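Local coordinates for protein carboxylesterase (Uncultured bacterium, PDB 5GMX) that hydrolyses carboxylic esters as a family VIII carboxylesterase of the beta-lactamase fold and also acts on oxyimino cephalosporins, at residues A23-D28 with G376-E381; N68-T73 with S342-S347; H161-G166 with A261-A266; P336-H341 with F348-T353. All blocks are in the same frame, centred on the assembly; numbering follows the deposited sequence.

Interaction 1 of 4, residues A23-D28 with G376-E381; sequences AANFKD and GVRLIE
Ala24 and Arg378 meet as a methyl group on a flat cation: CB of Ala24 sits over the centre of one guanidinium face, 3.4 Å from CZ of Arg378. The arginine reaches this place because its CG leaves anti to the backbone N (chi1 -170°) and the chain then bends at chi3, which carries the flat group alongside helix 16-27. One residue on, Asn25 lies against the aliphatic part of the same side chain. Its OD1 is 3.5 Å from CD of Arg378, the two side chains running past each other in opposite directions with amide and guanidinium planes 65° apart. The other branch of the amide, ND2, comes to 4.1 Å from CG of Leu379 and makes a weak hydrogen bond to the carbonyl O of Arg375. At the end of the helix, Asp28 closes the row with a salt bridge, OD2 to NH1 of Arg378 at 3.3 Å. OD2 lies at the guanidinium edge, almost in its plane, while the N-H comes to it from above the carboxylate plane. Leu379 turns to the buried side, where it also meets Phe22, Phe36 and Tyr361. The two helical segments run roughly antiparallel, 151° between their directions and 10.5 Å between their axes at closest approach, and pack side by side against the antiparallel sheet, the N- and C-terminal helix pair characteristic of the beta-lactamase fold.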
loop_
_atom_site.group_PDB
_atom_site.type_symbol
_atom_site.label_atom_id
_atom_site.label_comp_id
_atom_site.label_asym_id
_atom_site.label_seq_id
_atom_site.Cartn_x
_atom_site.Cartn_y
_atom_site.Cartn_z
ATOM N N ALA A 23 22.760 5.480 2.180
ATOM C CA ALA A 23 23.644 5.806 3.297
ATOM C C ALA A 23 23.571 7.293 3.577
ATOM O O ALA A 23 23.593 7.719 4.735
ATOM C CB ALA A 23 25.084 5.385 2.998
ATOM N N ALA A 24 23.454 8.076 2.504
ATOM C CA ALA A 24 23.462 9.524 2.627
ATOM C C ALA A 24 22.305 9.982 3.506
ATOM O O ALA A 24 22.473 10.893 4.320
ATOM C CB ALA A 24 23.393 10.183 1.260
ATOM N N ASN A 25 21.150 9.318 3.392
ATOM C CA ASN A 25 19.984 9.760 4.155
ATOM C C ASN A 25 20.213 9.618 5.656
ATOM O O ASN A 25 19.585 10.312 6.454
ATOM C CB ASN A 25 18.731 8.992 3.742
ATOM C CG ASN A 25 18.165 9.471 2.430
ATOM O OD1 ASN A 25 18.278 10.643 2.088
ATOM N ND2 ASN A 25 17.569 8.559 1.673
ATOM N N PHE A 26 21.121 8.722 6.035
ATOM C CA PHE A 26 21.469 8.544 7.440
ATOM C C PHE A 26 22.428 9.639 7.900
ATOM O O PHE A 26 22.317 10.147 9.018
ATOM C CB PHE A 26 22.100 7.177 7.669
ATOM C CG PHE A 26 21.125 6.035 7.618
ATOM C CD1 PHE A 26 20.505 5.582 8.772
ATOM C CD2 PHE A 26 20.846 5.400 6.415
ATOM C CE1 PHE A 26 19.618 4.519 8.722
ATOM C CE2 PHE A 26 19.962 4.342 6.360
ATOM C CZ PHE A 26 19.349 3.896 7.512
ATOM N N LYS A 27 23.369 9.998 7.029
ATOM C CA LYS A 27 24.426 10.931 7.403
ATOM C C LYS A 27 23.853 12.303 7.710
ATOM O O LYS A 27 24.389 13.033 8.539
ATOM C CB LYS A 27 25.479 11.026 6.295
ATOM C CG LYS A 27 26.433 9.855 6.271
ATOM C CD LYS A 27 27.113 9.710 4.916
ATOM C CE LYS A 27 27.818 8.361 4.812
ATOM N NZ LYS A 27 28.545 8.190 3.522
ATOM N N ASP A 28 22.746 12.631 7.049
ATOM C CA ASP A 28 22.087 13.923 7.218
ATOM C C ASP A 28 21.138 13.937 8.413
ATOM O O ASP A 28 20.400 14.903 8.616
ATOM C CB ASP A 28 21.322 14.287 5.942
ATOM C CG ASP A 28 22.195 14.211 4.695
ATOM O OD1 ASP A 28 23.291 13.609 4.769
ATOM O OD2 ASP A 28 21.785 14.748 3.640
ATOM N N GLY A 376 13.042 9.477 -0.413
ATOM C CA GLY A 376 12.576 8.728 -1.564
ATOM C C GLY A 376 12.993 9.347 -2.878
ATOM O O GLY A 376 13.382 8.636 -3.798
ATOM N N VAL A 377 12.905 10.671 -2.970
ATOM C CA VAL A 377 13.324 11.382 -4.173
ATOM C C VAL A 377 14.783 11.077 -4.498
ATOM O O VAL A 377 15.128 10.781 -5.647
ATOM C CB VAL A 377 13.143 12.900 -4.026
ATOM C CG1 VAL A 377 13.695 13.617 -5.244
ATOM C CG2 VAL A 377 11.668 13.240 -3.810
ATOM N N ARG A 378 15.620 11.120 -3.464
ATOM C CA ARG A 378 17.045 10.840 -3.596
ATOM C C ARG A 378 17.298 9.420 -4.080
ATOM O O ARG A 378 18.118 9.186 -4.990
ATOM C CB ARG A 378 17.753 11.065 -2.256
ATOM C CG ARG A 378 19.264 11.031 -2.333
ATOM C CD ARG A 378 19.884 11.376 -0.981
ATOM N NE ARG A 378 21.169 12.059 -1.124
ATOM C CZ ARG A 378 21.732 12.797 -0.169
ATOM N NH1 ARG A 378 21.119 12.950 0.998
ATOM N NH2 ARG A 378 22.904 13.385 -0.380
ATOM N N LEU A 379 16.612 8.468 -3.448
ATOM C CA LEU A 379 16.774 7.065 -3.827
ATOM C C LEU A 379 16.344 6.796 -5.264
ATOM O O LEU A 379 16.996 6.020 -5.983
ATOM C CB LEU A 379 15.988 6.174 -2.873
ATOM C CG LEU A 379 16.559 6.140 -1.460
ATOM C CD1 LEU A 379 15.533 5.561 -0.501
ATOM C CD2 LEU A 379 17.845 5.326 -1.436
ATOM N N ILE A 380 15.223 7.403 -5.659
ATOM C CA ILE A 380 14.683 7.263 -7.010
ATOM C C ILE A 380 15.636 7.850 -8.054
ATOM O O ILE A 380 15.911 7.225 -9.097
ATOM C CB ILE A 380 13.295 7.942 -7.143
ATOM C CG1 ILE A 380 12.230 7.156 -6.372
ATOM C CG2 ILE A 380 12.876 8.028 -8.593
ATOM C CD1 ILE A 380 10.916 7.907 -6.190
ATOM N N GLU A 381 16.154 9.044 -7.776
ATOM C CA GLU A 381 17.081 9.655 -8.720
ATOM C C GLU A 381 18.333 8.781 -8.880
ATOM O O GLU A 381 18.787 8.508 -10.012
ATOM C CB GLU A 381 17.469 11.071 -8.277
ATOM C CG GLU A 381 18.010 11.916 -9.434
ATOM C CD GLU A 381 18.886 13.077 -8.987
ATOM O OE1 GLU A 381 18.489 13.798 -8.046
ATOM O OE2 GLU A 381 19.967 13.278 -9.592
#

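Interaction 2 of 4, residues N68-T73 with S342-S347; sequences NTYSTT and SGWGGS. With PMS (phenylmethanesulfonic acid), chain C.
Tyr70 and Trp344 meet beside the bound phenylmethanesulfonyl group, and the tyrosine can be followed outward from there. Its CB lies 3.2 Å from O1S of the ligand. Farther out, CD2 comes to 3.5 Å from the carbonyl O of Trp344, while CD1 and CE1 turn to the indole, CE1 standing 3.9 Å from CE3 of Trp344. The indole presents its edge to one face of the phenol in a T-shaped pair, planes 71° apart; ND2 of Asn68 lies over the opposite face. At the tip, OH bonds to the carbonyl O of Thr249. Ser71, next in the chain, carries the sulfonyl on OG, and with Lys74 it fits the SxxK motif of serine beta-lactamases and family VIII esterases. O1S is held by two backbone N-H groups, that of Trp344 at 2.7 Å and, more weakly, that of Ser71 at 3.0 Å, a geometry consistent with an oxyanion hole. The ligand's ring lies against the indole, C3 being 3.4 Å from CE3 of Trp344. Elsewhere in the contact, the hydroxyls of Thr72 and Ser347 share a hydrogen bond, OG1 to OG at 2.7 Å. Gly343, lacking a side chain, packs its CA 3.8 Å from O of Thr69.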
loop_
_atom_site.group_PDB
_atom_site.type_symbol
_atom_site.label_atom_id
_atom_site.label_comp_id
_atom_site.label_asym_id
_atom_site.label_seq_id
_atom_site.Cartn_x
_atom_site.Cartn_y
_atom_site.Cartn_z
ATOM N N ASN A 68 5.253 -0.734 10.386
ATOM C CA ASN A 68 3.981 -0.331 9.802
ATOM C C ASN A 68 4.225 0.526 8.561
ATOM O O ASN A 68 5.037 1.450 8.586
ATOM C CB ASN A 68 3.141 0.426 10.825
ATOM C CG ASN A 68 1.689 0.541 10.419
ATOM O OD1 ASN A 68 0.877 -0.311 10.760
ATOM N ND2 ASN A 68 1.357 1.594 9.679
ATOM N N THR A 69 3.538 0.218 7.469
ATOM C CA THR A 69 3.769 0.937 6.215
ATOM C C THR A 69 2.612 1.855 5.828
ATOM O O THR A 69 2.654 2.488 4.776
ATOM C CB THR A 69 4.011 -0.036 5.053
ATOM O OG1 THR A 69 2.863 -0.877 4.888
ATOM C CG2 THR A 69 5.248 -0.905 5.323
ATOM N N TYR A 70 1.591 1.926 6.679
ATOM C CA TYR A 70 0.412 2.754 6.425
ATOM C C TYR A 70 -0.146 2.545 5.019
ATOM O O TYR A 70 -0.308 1.407 4.600
ATOM C CB TYR A 70 0.738 4.221 6.690
ATOM C CG TYR A 70 0.962 4.456 8.164
ATOM C CD1 TYR A 70 -0.116 4.550 9.036
ATOM C CD2 TYR A 70 2.245 4.531 8.694
ATOM C CE1 TYR A 70 0.072 4.740 10.390
ATOM C CE2 TYR A 70 2.447 4.722 10.050
ATOM C CZ TYR A 70 1.355 4.830 10.890
ATOM O OH TYR A 70 1.544 5.022 12.239
ATOM N N SER A 71 -0.414 3.617 4.281
ATOM C CA SER A 71 -1.151 3.477 3.020
ATOM C C SER A 71 -0.371 2.781 1.908
ATOM O O SER A 71 -0.921 2.503 0.843
ATOM C CB SER A 71 -1.626 4.838 2.531
ATOM O OG SER A 71 -2.497 5.423 3.491
ATOM N N THR A 72 0.907 2.501 2.136
ATOM C CA THR A 72 1.649 1.640 1.219
ATOM C C THR A 72 0.874 0.315 1.070
ATOM O O THR A 72 0.802 -0.277 -0.023
ATOM C CB THR A 72 3.097 1.405 1.719
ATOM O OG1 THR A 72 3.785 2.667 1.811
ATOM C CG2 THR A 72 3.861 0.473 0.783
ATOM N N THR A 73 0.245 -0.101 2.168
ATOM C CA THR A 73 -0.612 -1.289 2.198
ATOM C C THR A 73 -1.726 -1.279 1.141
ATOM O O THR A 73 -2.125 -2.338 0.655
ATOM C CB THR A 73 -1.263 -1.468 3.597
ATOM O OG1 THR A 73 -0.289 -1.214 4.616
ATOM C CG2 THR A 73 -1.811 -2.875 3.772
ATOM N N SER A 342 2.053 5.213 -1.768
ATOM C CA SER A 342 2.902 5.726 -0.713
ATOM C C SER A 342 2.166 5.696 0.611
ATOM O O SER A 342 0.942 5.572 0.651
ATOM C CB SER A 342 3.350 7.147 -1.043
ATOM O OG SER A 342 3.933 7.193 -2.329
ATOM N N GLY A 343 2.913 5.844 1.695
ATOM C CA GLY A 343 2.317 5.813 3.009
ATOM C C GLY A 343 2.684 7.019 3.842
ATOM O O GLY A 343 3.731 7.640 3.655
ATOM N N TRP A 344 1.797 7.348 4.766
ATOM C CA TRP A 344 2.024 8.422 5.716
ATOM C C TRP A 344 3.370 8.265 6.413
ATOM O O TRP A 344 3.649 7.219 6.996
ATOM C CB TRP A 344 0.888 8.435 6.735
ATOM C CG TRP A 344 0.885 9.575 7.673
ATOM C CD1 TRP A 344 1.349 10.837 7.445
ATOM C CD2 TRP A 344 0.376 9.563 9.008
ATOM N NE1 TRP A 344 1.175 11.611 8.568
ATOM C CE2 TRP A 344 0.576 10.852 9.541
ATOM C CE3 TRP A 344 -0.218 8.582 9.811
ATOM C CZ2 TRP A 344 0.193 11.188 10.838
ATOM C CZ3 TRP A 344 -0.595 8.916 11.099
ATOM C CH2 TRP A 344 -0.389 10.208 11.600
ATOM N N GLY A 345 4.218 9.290 6.322
ATOM C CA GLY A 345 5.496 9.263 7.012
ATOM C C GLY A 345 6.695 9.094 6.098
ATOM O O GLY A 345 7.780 9.560 6.416
ATOM N N GLY A 346 6.497 8.429 4.963
ATOM C CA GLY A 346 7.536 8.323 3.953
ATOM C C GLY A 346 7.701 6.990 3.234
ATOM O O GLY A 346 8.378 6.939 2.203
ATOM N N SER A 347 7.097 5.913 3.735
ATOM C CA SER A 347 7.249 4.632 3.039
ATOM C C SER A 347 6.575 4.685 1.678
ATOM O O SER A 347 5.671 5.489 1.463
ATOM C CB SER A 347 6.690 3.467 3.864
ATOM O OG SER A 347 5.277 3.513 3.932
HETATM C C PMS C . -3.285 6.137 5.777
HETATM S S PMS C . -2.137 6.480 4.461
HETATM C C1 PMS C . -3.663 7.384 6.557
HETATM C C2 PMS C . -2.948 7.742 7.692
HETATM C C3 PMS C . -3.296 8.881 8.407
HETATM C C4 PMS C . -4.363 9.663 7.993
HETATM C C5 PMS C . -5.080 9.307 6.860
HETATM C C6 PMS C . -4.732 8.169 6.148
HETATM O O2S PMS C . -2.273 7.860 3.857
HETATM O O1S PMS C . -0.717 6.533 4.976
#

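Interaction 3 of 4, residues H161-G166 with A261-A266. With PMS (phenylmethanesulfonic acid), chain C.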
loop_
_atom_site.group_PDB
_atom_site.type_symbol
_atom_site.label_atom_id
_atom_site.label_comp_id
_atom_site.label_asym_id
_atom_site.label_seq_id
_atom_site.Cartn_x
_atom_site.Cartn_y
_atom_site.Cartn_z
ATOM N N HIS A 161 -10.396 7.175 0.273
ATOM C CA HIS A 161 -10.945 6.325 1.323
ATOM C C HIS A 161 -9.796 5.943 2.260
ATOM O O HIS A 161 -9.297 4.816 2.252
ATOM C CB HIS A 161 -11.646 5.100 0.704
ATOM C CG HIS A 161 -12.902 5.447 -0.040
ATOM N ND1 HIS A 161 -12.987 6.530 -0.888
ATOM C CD2 HIS A 161 -14.125 4.863 -0.054
ATOM C CE1 HIS A 161 -14.211 6.604 -1.388
ATOM N NE2 HIS A 161 -14.920 5.607 -0.897
ATOM N N ALA A 162 -9.381 6.926 3.057
ATOM C CA ALA A 162 -8.099 6.923 3.764
ATOM C C ALA A 162 -7.819 5.700 4.634
ATOM O O ALA A 162 -6.676 5.248 4.724
ATOM C CB ALA A 162 -7.995 8.173 4.614
ATOM N N VAL A 163 -8.843 5.185 5.301
ATOM C CA VAL A 163 -8.640 4.054 6.197
ATOM C C VAL A 163 -9.438 2.840 5.732
ATOM O O VAL A 163 -8.954 1.710 5.796
ATOM C CB VAL A 163 -9.018 4.403 7.654
ATOM C CG1 VAL A 163 -8.818 3.189 8.566
ATOM C CG2 VAL A 163 -8.193 5.596 8.153
ATOM N N VAL A 164 -10.660 3.075 5.265
ATOM C CA VAL A 164 -11.587 1.985 4.975
ATOM C C VAL A 164 -11.409 1.356 3.589
ATOM O O VAL A 164 -12.091 0.383 3.269
ATOM C CB VAL A 164 -13.060 2.461 5.116
ATOM C CG1 VAL A 164 -13.306 3.027 6.508
ATOM C CG2 VAL A 164 -13.405 3.489 4.055
ATOM N N PHE A 165 -10.506 1.895 2.768
ATOM C CA PHE A 165 -10.254 1.340 1.420
ATOM C C PHE A 165 -9.983 -0.168 1.460
ATOM O O PHE A 165 -10.507 -0.935 0.643
ATOM C CB PHE A 165 -9.076 2.062 0.749
ATOM C CG PHE A 165 -8.659 1.475 -0.585
ATOM C CD1 PHE A 165 -9.289 1.867 -1.752
ATOM C CD2 PHE A 165 -7.616 0.568 -0.672
ATOM C CE1 PHE A 165 -8.906 1.341 -2.978
ATOM C CE2 PHE A 165 -7.228 0.041 -1.895
ATOM C CZ PHE A 165 -7.875 0.433 -3.049
ATOM N N GLY A 166 -9.151 -0.576 2.416
ATOM C CA GLY A 166 -8.764 -1.963 2.568
ATOM C C GLY A 166 -9.940 -2.870 2.866
ATOM O O GLY A 166 -9.998 -4.001 2.382
ATOM N N ALA A 261 -4.549 -7.128 13.817
ATOM C CA ALA A 261 -5.798 -7.018 13.067
ATOM C C ALA A 261 -5.568 -6.974 11.565
ATOM O O ALA A 261 -4.439 -6.958 11.104
ATOM C CB ALA A 261 -6.566 -5.771 13.511
ATOM N N GLU A 262 -6.646 -6.943 10.797
ATOM C CA GLU A 262 -6.512 -6.689 9.370
ATOM C C GLU A 262 -7.167 -5.355 9.021
ATOM O O GLU A 262 -8.386 -5.229 9.004
ATOM C CB GLU A 262 -7.096 -7.835 8.548
ATOM C CG GLU A 262 -6.285 -9.106 8.707
ATOM C CD GLU A 262 -6.585 -10.142 7.646
ATOM O OE1 GLU A 262 -6.047 -11.271 7.759
ATOM O OE2 GLU A 262 -7.323 -9.823 6.688
ATOM N N VAL A 263 -6.326 -4.347 8.807
ATOM C CA VAL A 263 -6.772 -3.022 8.386
ATOM C C VAL A 263 -5.980 -2.659 7.144
ATOM O O VAL A 263 -5.039 -1.866 7.208
ATOM C CB VAL A 263 -6.557 -1.957 9.487
ATOM C CG1 VAL A 263 -7.285 -0.661 9.134
ATOM C CG2 VAL A 263 -7.058 -2.474 10.830
ATOM N N PRO A 264 -6.358 -3.245 6.002
ATOM C CA PRO A 264 -5.549 -3.208 4.776
ATOM C C PRO A 264 -5.414 -1.819 4.130
ATOM O O PRO A 264 -4.712 -1.681 3.133
ATOM C CB PRO A 264 -6.296 -4.169 3.843
ATOM C CG PRO A 264 -7.174 -5.008 4.756
ATOM C CD PRO A 264 -7.572 -4.060 5.840
ATOM N N GLY A 265 -6.072 -0.803 4.676
ATOM C CA GLY A 265 -5.804 0.545 4.219
ATOM C C GLY A 265 -4.570 1.148 4.885
ATOM O O GLY A 265 -4.050 2.160 4.422
ATOM N N ALA A 266 -4.095 0.543 5.974
ATOM C CA ALA A 266 -3.118 1.240 6.810
ATOM C C ALA A 266 -2.213 0.400 7.719
ATOM O O ALA A 266 -1.298 0.955 8.319
ATOM C CB ALA A 266 -3.856 2.263 7.675
HETATM C C PMS C . -3.285 6.137 5.777
HETATM S S PMS C . -2.137 6.480 4.461
HETATM C C1 PMS C . -3.663 7.384 6.557
HETATM C C2 PMS C . -2.948 7.742 7.692
HETATM C C3 PMS C . -3.296 8.881 8.407
HETATM C C4 PMS C . -4.363 9.663 7.993
HETATM C C5 PMS C . -5.080 9.307 6.860
HETATM C C6 PMS C . -4.732 8.169 6.148
HETATM O O2S PMS C . -2.273 7.860 3.857
HETATM O O1S PMS C . -0.717 6.533 4.976
HETATM O O HOH W 1 -8.916 -0.766 5.753
#
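Gly166 and Pro264 form the tight end of this contact, where a helix start is pressed against a loop with almost no side chain between them. CA of Gly166 lies 3.5 Å from CB of Pro264 and 3.6 Å from the backbone N of Gly265, and CG and CD of the puckered proline ring run along the carbonyl group of Gly166. Gly265 answers in kind: its CA is 3.7 Å from the carbonyl O of Val163. Close approach of two main chains therefore rests on a glycine in each, the lack of a side chain permitting it.

The valine side is looser. Val163 and Val263 meet through CG1 alone, at 4.2 Å, each CG1 anti to its own backbone N (chi1 179° in Val163). No direct hydrogen bond joins the segments; a water mediates instead, donating to O of Val163 over a distance so short that its exact length is doubtful, and accepting from N of Gly265 at 3.0 Å. It thus links two backbone groups within a buried interface.

Nearer the ligand, Ala162 touches the phenyl ring of the bound phenylmethanesulfonyl group, its CB 3.6 Å from C6 of the ligand. The carbonyl oxygens of Ala162 and Gly265, 4.1 Å apart, both accept from NZ of Lys74, and the two oxygens would be expected to help fix where that amine sits. Two backbone segments converging on the lysine of an SxxK motif, with Tyr160 just ahead of one of them, make up one wall of a beta-lactamase-type serine hydrolase site.

Interaction 4 of 4, residues P336-H341 with F348-T353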
loop_
_atom_site.group_PDB
_atom_site.type_symbol
_atom_site.label_atom_id
_atom_site.label_comp_id
_atom_site.label_asym_id
_atom_site.label_seq_id
_atom_site.Cartn_x
_atom_site.Cartn_y
_atom_site.Cartn_z
ATOM N N PRO A 336 6.215 8.184 -17.057
ATOM C CA PRO A 336 4.930 8.834 -16.752
ATOM C C PRO A 336 3.819 7.845 -16.384
ATOM O O PRO A 336 2.846 8.255 -15.759
ATOM C CB PRO A 336 4.588 9.577 -18.057
ATOM C CG PRO A 336 5.332 8.844 -19.119
ATOM C CD PRO A 336 6.618 8.384 -18.462
ATOM N N ASP A 337 3.971 6.574 -16.749
ATOM C CA ASP A 337 2.960 5.562 -16.450
ATOM C C ASP A 337 3.355 4.604 -15.313
ATOM O O ASP A 337 2.773 3.526 -15.165
ATOM C CB ASP A 337 2.631 4.771 -17.714
ATOM C CG ASP A 337 1.913 5.619 -18.750
ATOM O OD1 ASP A 337 1.259 6.614 -18.353
ATOM O OD2 ASP A 337 1.992 5.287 -19.956
ATOM N N ALA A 338 4.336 5.008 -14.514
ATOM C CA ALA A 338 4.689 4.282 -13.306
ATOM C C ALA A 338 3.512 4.272 -12.332
ATOM O O ALA A 338 2.693 5.202 -12.320
ATOM C CB ALA A 338 5.918 4.900 -12.655
ATOM N N PHE A 339 3.387 3.210 -11.542
ATOM C CA PHE A 339 2.257 3.154 -10.599
ATOM C C PHE A 339 2.713 2.595 -9.262
ATOM O O PHE A 339 3.648 1.795 -9.203
ATOM C CB PHE A 339 1.110 2.304 -11.163
ATOM C CG PHE A 339 1.480 0.867 -11.382
ATOM C CD1 PHE A 339 2.080 0.462 -12.570
ATOM C CD2 PHE A 339 1.239 -0.085 -10.397
ATOM C CE1 PHE A 339 2.429 -0.864 -12.768
ATOM C CE2 PHE A 339 1.583 -1.414 -10.592
ATOM C CZ PHE A 339 2.183 -1.804 -11.779
ATOM N N GLY A 340 2.052 2.991 -8.191
ATOM C CA GLY A 340 2.395 2.461 -6.892
ATOM C C GLY A 340 1.524 3.046 -5.811
ATOM O O GLY A 340 0.399 3.453 -6.068
ATOM N N HIS A 341 2.041 3.055 -4.591
ATOM C CA HIS A 341 1.351 3.701 -3.493
ATOM C C HIS A 341 2.338 4.091 -2.411
ATOM O O HIS A 341 3.336 3.408 -2.181
ATOM C CB HIS A 341 0.259 2.801 -2.906
ATOM C CG HIS A 341 -1.002 3.539 -2.584
ATOM N ND1 HIS A 341 -1.095 4.424 -1.533
ATOM C CD2 HIS A 341 -2.213 3.540 -3.188
ATOM C CE1 HIS A 341 -2.314 4.935 -1.498
ATOM N NE2 HIS A 341 -3.014 4.412 -2.490
ATOM N N PHE A 348 7.029 3.848 0.748
ATOM C CA PHE A 348 6.359 3.770 -0.548
ATOM C C PHE A 348 6.811 2.550 -1.315
ATOM O O PHE A 348 7.813 1.915 -0.980
ATOM C CB PHE A 348 6.618 5.024 -1.397
ATOM C CG PHE A 348 8.037 5.157 -1.844
ATOM C CD1 PHE A 348 8.976 5.756 -1.028
ATOM C CD2 PHE A 348 8.445 4.655 -3.074
ATOM C CE1 PHE A 348 10.291 5.864 -1.436
ATOM C CE2 PHE A 348 9.763 4.761 -3.482
ATOM C CZ PHE A 348 10.684 5.371 -2.663
ATOM N N GLY A 349 6.066 2.238 -2.364
ATOM C CA GLY A 349 6.504 1.238 -3.311
ATOM C C GLY A 349 5.975 1.607 -4.674
ATOM O O GLY A 349 4.891 2.209 -4.765
ATOM N N PHE A 350 6.729 1.292 -5.726
ATOM C CA PHE A 350 6.177 1.464 -7.073
ATOM C C PHE A 350 6.813 0.563 -8.127
ATOM O O PHE A 350 7.882 -0.028 -7.929
ATOM C CB PHE A 350 6.269 2.937 -7.522
ATOM C CG PHE A 350 7.656 3.393 -7.848
ATOM C CD1 PHE A 350 8.153 3.269 -9.141
ATOM C CD2 PHE A 350 8.465 3.941 -6.864
ATOM C CE1 PHE A 350 9.442 3.688 -9.450
ATOM C CE2 PHE A 350 9.761 4.358 -7.158
ATOM C CZ PHE A 350 10.246 4.230 -8.456
ATOM N N ALA A 351 6.111 0.453 -9.246
ATOM C CA ALA A 351 6.526 -0.340 -10.386
ATOM C C ALA A 351 6.601 0.510 -11.652
ATOM O O ALA A 351 5.755 1.382 -11.889
ATOM C CB ALA A 351 5.575 -1.502 -10.590
ATOM N N ASP A 352 7.608 0.201 -12.463
ATOM C CA ASP A 352 7.893 0.834 -13.752
ATOM C C ASP A 352 8.053 -0.285 -14.774
ATOM O O ASP A 352 9.095 -0.935 -14.813
ATOM C CB ASP A 352 9.169 1.694 -13.650
ATOM C CG ASP A 352 9.647 2.262 -15.008
ATOM O OD1 ASP A 352 9.142 1.862 -16.079
ATOM O OD2 ASP A 352 10.575 3.108 -15.001
ATOM N N THR A 353 7.026 -0.531 -15.587
ATOM C CA THR A 353 7.069 -1.664 -16.511
ATOM C C THR A 353 8.032 -1.443 -17.683
ATOM O O THR A 353 8.453 -2.406 -18.327
ATOM C CB THR A 353 5.676 -1.998 -17.092
ATOM O OG1 THR A 353 5.241 -0.928 -17.937
ATOM C CG2 THR A 353 4.669 -2.218 -15.988
HETATM O O HOH W 2 4.584 1.211 -15.099
#
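Phe339 and Ala351 pair through both backbone and side chain. Phe339 N donates to O of Ala351 at 3.0 Å, and N of Ala351 returns a bond to O of Phe339 at 2.8 Å, nearly straight at 173°. Two residues along, His341 and Gly349 repeat the exchange, each N to the other's O at 3.0 Å, so all eight N and O atoms of these two hydrogen-bonded pairs have a partner across the hairpin. Between them Gly340 and Phe350 form a non-hydrogen-bonded pair with CA atoms only 3.9 Å apart; their backbone polar groups look outward, Gly340 bonding to Ile325 and Phe350 to Met359. Strands 339-342 and 348-352 are thereby inner members of the antiparallel sheet of the beta-lactamase fold, and their hairpin carries the K(T/S)G-like region, in which His341 probably stands at the lysine position. The absence of a side chain at Gly340 matters, since it permits CA to lie 3.3 Å from O of Gly349 and close against Phe350.

On the Phe339 face, CB of Ala351 lies over the phenyl ring in a CH-pi contact, 3.6 Å from CZ. The ring is folded back above its partner strand because CG sits between the backbone N and the carbonyl carbon (chi1 63°); CG2 of Thr353 approaches its edge. Where the strands part, a water takes over, donating to O of Asp337 at 2.9 Å, accepting from N of Thr353 at 3.0 Å, and reaching O of Ala351 by a weak bond. Asp352 is satisfied outside the hairpin: OD2 by the hydroxyl of Tyr384, OD1 by Asn335 and by the backbone N of Ala355.

Interactions 2 and 3 both border the ligand: their centres lie about 11 Å apart, both touch the phenylmethanesulfonyl group, and ND2 of Asn68 meets O of Ala266 at 3.1 Å. Interaction 4 continues straight into interaction 2, since the turn 342-347 joins its two strands; ND1 of His341 lies 3.1 Å from O of Ser71, with its side chain about 6 Å from the ligand. Interaction 1 is more remote, about 17 Å from interaction 2 between centres, yet it backs the same sheet: CG1 of Ile380 packs 3.8 Å from CE2 of Phe350. Terminal helices, sheet and pocket thus follow one another in space, with interaction 3 farthest from interaction 1, about 29 Å between centres.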